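Local atomic coordinates of putative N-acetylmuramoyl-L-alanine amidase,autolysin cwp6 (Peptoclostridium difficile, PDB entry 5J72), a protein that probably hydrolyses the amide bond between N-acetylmuramic acid and L-alanine in peptidoglycan as a zinc-dependent cell wall autolysin. Residues 38-43 against 67-72. Numbering follows the deposited sequence.
Sequences MCYDMP and PEYLNV
Pro67 meets two sulfur atoms of segment 38-43. Met42 reaches it with an extended chain that bends only at its last torsion (chi3 -80°), laying SD 3.7 Å from Pro67 CA, while Cys39 SG comes within 3.7 Å of Pro67 CB. Glu68 joins through solvent: its backbone N donates to a water 2.9 Å away, which in turn gives a weak hydrogen bond to Asp41 OD1. At Tyr69 the contact becomes aromatic. With its CG anti to the backbone N (chi1 175°), the Tyr69 ring directs its CD2 edge over the centre of the Tyr40 face. The pair is T-shaped, centroids 5.0 Å apart and planes perpendicular. A second water donates to both Tyr69 O and Cys39 O, bridging the two backbones. The partner of this loop is a beta hairpin: strands 30-39 and 42-51 are joined by a type II' turn from Cys39 to Met42, closed by paired backbone hydrogen bonds between these two residues, with Tyr40 at its first corner. Segment 67-72 runs past that turn in the N-terminal domain and leads into strand 72-82. Leu70 sets CD1 3.9 Å from Tyr40 CD1 and packs CD2 against one face of the neighbouring Tyr69 ring; its CB lies 3.9 Å from the buried Cys39 SG. The side chain of Asn71 leaves its backbone away from the hairpin and touches Thr107 of strand 106-113, and the Asn71 backbone is hydrogen-bonded to Gln108. Val72 N lies 3.5 Å from Cys39 SG, and just past it the backbone bond between Met38 and Glu74 belongs to the antiparallel pairing of strands 30-39 and 72-82.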
ATOM      1  N   MET A  38       3.735 -21.922  26.012  1.00 16.65           N
ATOM      2  CA  MET A  38       2.809 -23.048  25.914  1.00 17.50           C
ATOM      3  C   MET A  38       1.505 -22.533  25.406  1.00 17.38           C
ATOM      4  O   MET A  38       1.116 -21.397  25.723  1.00 17.81           O
ATOM      5  CB  MET A  38       2.450 -23.686  27.303  1.00 17.71           C
ATOM      6  CG  MET A  38       3.647 -24.369  27.975  0.68 24.17           C
ATOM      7  SD  MET A  38       4.058 -26.020  27.283  0.68 22.27           S
ATOM      8  CE  MET A  38       2.659 -27.034  27.932  0.68 21.13           C
ATOM      9  N   CYS A  39       0.822 -23.356  24.610  1.00 17.01           N
ATOM     10  CA  CYS A  39      -0.539 -23.024  24.227  1.00 17.72           C
ATOM     11  C   CYS A  39      -1.325 -24.325  24.703  1.00 19.39           C
ATOM     12  O   CYS A  39      -1.160 -25.376  24.086  1.00 17.32           O
ATOM     13  CB  CYS A  39      -0.661 -22.805  22.718  1.00 18.61           C
ATOM     14  SG  CYS A  39      -2.400 -22.525  22.210  1.00 20.06           S
ATOM     15  N   TYR A  40      -2.122 -24.207  25.790  1.00 19.06           N
ATOM     16  CA  TYR A  40      -2.813 -25.354  26.443  1.00 19.67           C
ATOM     17  C   TYR A  40      -1.704 -26.339  26.817  1.00 21.82           C
ATOM     18  O   TYR A  40      -0.818 -25.929  27.576  1.00 21.98           O
ATOM     19  CB  TYR A  40      -3.861 -25.946  25.472  1.00 18.60           C
ATOM     20  CG  TYR A  40      -4.778 -26.893  26.189  1.00 22.01           C
ATOM     21  CD1 TYR A  40      -5.442 -26.507  27.347  1.00 27.40           C
ATOM     22  CD2 TYR A  40      -4.971 -28.195  25.724  1.00 27.35           C
ATOM     23  CE1 TYR A  40      -6.280 -27.393  28.028  1.00 28.50           C
ATOM     24  CE2 TYR A  40      -5.800 -29.084  26.400  1.00 26.21           C
ATOM     25  CZ  TYR A  40      -6.458 -28.675  27.544  1.00 32.73           C
ATOM     26  OH  TYR A  40      -7.340 -29.550  28.170  1.00 37.21           O
ATOM     27  N   ASP A  41      -1.674 -27.559  26.292  1.00 19.23           N
ATOM     28  CA  ASP A  41      -0.600 -28.480  26.683  1.00 20.97           C
ATOM     29  C   ASP A  41       0.507 -28.623  25.661  1.00 23.82           C
ATOM     30  O   ASP A  41       1.328 -29.536  25.746  1.00 23.07           O
ATOM     31  CB  ASP A  41      -1.223 -29.857  26.984  1.00 23.67           C
ATOM     32  CG  ASP A  41      -1.864 -30.507  25.799  1.00 31.26           C
ATOM     33  OD1 ASP A  41      -2.076 -29.816  24.768  1.00 28.92           O
ATOM     34  OD2 ASP A  41      -2.156 -31.740  25.884  1.00 36.63           O
ATOM     35  N   MET A  42       0.592 -27.704  24.661  1.00 21.34           N
ATOM     36  CA  MET A  42       1.627 -27.867  23.635  1.00 15.93           C
ATOM     37  C   MET A  42       2.757 -26.820  23.819  1.00 19.15           C
ATOM     38  O   MET A  42       2.484 -25.649  23.939  1.00 17.86           O
ATOM     39  CB  MET A  42       0.986 -27.651  22.228  1.00 19.01           C
ATOM     40  CG  MET A  42       2.010 -27.732  21.104  1.00 23.05           C
ATOM     41  SD  MET A  42       1.110 -27.633  19.528  1.00 26.62           S
ATOM     42  CE  MET A  42       0.512 -29.354  19.342  1.00 30.67           C
ATOM     43  N   PRO A  43       4.003 -27.252  23.832  1.00 20.52           N
ATOM     44  CA  PRO A  43       5.155 -26.339  24.006  1.00 20.85           C
ATOM     45  C   PRO A  43       5.700 -25.827  22.691  1.00 21.91           C
ATOM     46  O   PRO A  43       5.577 -26.467  21.637  1.00 19.64           O
ATOM     47  CB  PRO A  43       6.187 -27.229  24.714  1.00 21.53           C
ATOM     48  CG  PRO A  43       5.924 -28.640  24.084  1.00 23.88           C
ATOM     49  CD  PRO A  43       4.402 -28.696  23.862  1.00 21.39           C
ATOM     50  N   PRO A  67      -1.671 -26.008  17.525  1.00 20.07           N
ATOM     51  CA  PRO A  67      -2.333 -26.436  18.758  1.00 21.24           C
ATOM     52  C   PRO A  67      -3.696 -27.097  18.586  1.00 18.31           C
ATOM     53  O   PRO A  67      -4.508 -26.657  17.793  1.00 20.16           O
ATOM     54  CB  PRO A  67      -2.357 -25.131  19.581  1.00 22.82           C
ATOM     55  CG  PRO A  67      -2.574 -24.072  18.488  1.00 26.61           C
ATOM     56  CD  PRO A  67      -1.627 -24.521  17.408  1.00 25.29           C
ATOM     57  N   GLU A  68      -3.914 -28.173  19.361  1.00 18.63           N
ATOM     58  CA  GLU A  68      -5.190 -28.915  19.297  1.00 16.02           C
ATOM     59  C   GLU A  68      -6.326 -28.113  19.916  1.00 15.30           C
ATOM     60  O   GLU A  68      -7.500 -28.284  19.543  1.00 18.15           O
ATOM     61  CB  GLU A  68      -5.081 -30.251  20.071  1.00 19.27           C
ATOM     62  CG  GLU A  68      -4.033 -31.174  19.428  1.00 20.68           C
ATOM     63  CD  GLU A  68      -4.443 -31.693  18.048  1.00 24.12           C
ATOM     64  OE1 GLU A  68      -5.602 -31.543  17.612  1.00 20.62           O
ATOM     65  OE2 GLU A  68      -3.579 -32.287  17.373  1.00 21.55           O
ATOM     66  N   TYR A  69      -5.968 -27.223  20.865  1.00 17.18           N
ATOM     67  CA  TYR A  69      -7.018 -26.453  21.541  1.00 15.36           C
ATOM     68  C   TYR A  69      -6.363 -25.167  22.024  1.00 14.44           C
ATOM     69  O   TYR A  69      -5.187 -25.214  22.452  1.00 16.03           O
ATOM     70  CB  TYR A  69      -7.550 -27.273  22.773  1.00 18.37           C
ATOM     71  CG  TYR A  69      -8.570 -26.559  23.642  1.00 19.35           C
ATOM     72  CD1 TYR A  69      -9.737 -26.043  23.103  1.00 22.41           C
ATOM     73  CD2 TYR A  69      -8.361 -26.415  25.028  1.00 17.92           C
ATOM     74  CE1 TYR A  69     -10.670 -25.390  23.899  1.00 24.97           C
ATOM     75  CE2 TYR A  69      -9.299 -25.779  25.826  1.00 24.65           C
ATOM     76  CZ  TYR A  69     -10.440 -25.266  25.256  1.00 25.15           C
ATOM     77  OH  TYR A  69     -11.346 -24.614  26.046  1.00 29.38           O
ATOM     78  N   LEU A  70      -7.152 -24.060  21.965  1.00 15.36           N
ATOM     79  CA  LEU A  70      -6.683 -22.683  22.276  1.00 14.39           C
ATOM     80  C   LEU A  70      -5.713 -22.234  21.172  1.00 17.53           C
ATOM     81  O   LEU A  70      -5.253 -23.017  20.326  1.00 15.84           O
ATOM     82  CB  LEU A  70      -5.990 -22.515  23.666  1.00 13.60           C
ATOM     83  CG  LEU A  70      -6.805 -23.076  24.826  1.00 20.90           C
ATOM     84  CD1 LEU A  70      -6.181 -22.803  26.223  1.00 20.57           C
ATOM     85  CD2 LEU A  70      -8.139 -22.395  24.734  1.00 20.40           C
ATOM     86  N   ASN A  71      -5.429 -20.935  21.136  1.00 15.51           N
ATOM     87  CA  ASN A  71      -4.546 -20.447  20.084  1.00 16.00           C
ATOM     88  C   ASN A  71      -3.744 -19.244  20.541  1.00 18.94           C
ATOM     89  O   ASN A  71      -3.384 -18.362  19.717  1.00 18.65           O
ATOM     90  CB  ASN A  71      -5.381 -20.087  18.797  1.00 17.35           C
ATOM     91  CG  ASN A  71      -6.263 -18.852  18.970  1.00 20.53           C
ATOM     92  OD1 ASN A  71      -6.621 -18.455  20.086  1.00 22.92           O
ATOM     93  ND2 ASN A  71      -6.618 -18.139  17.878  1.00 19.85           N
ATOM     94  N   VAL A  72      -3.427 -19.201  21.838  1.00 16.32           N
ATOM     95  CA  VAL A  72      -2.584 -18.086  22.321  1.00 15.66           C
ATOM     96  C   VAL A  72      -1.345 -18.699  22.979  1.00 17.92           C
ATOM     97  O   VAL A  72      -1.488 -19.504  23.924  1.00 17.57           O
ATOM     98  CB  VAL A  72      -3.337 -17.206  23.336  1.00 18.10           C
ATOM     99  CG1 VAL A  72      -2.364 -16.118  23.867  1.00 15.93           C
ATOM    100  CG2 VAL A  72      -4.575 -16.560  22.659  1.00 17.05           C
TER
HETATM  101  O   HOH W   1      -2.907 -26.895  22.366  1.00 27.25           O
HETATM  102  O   HOH W   2      -2.112 -29.224  21.445  1.00 32.67           O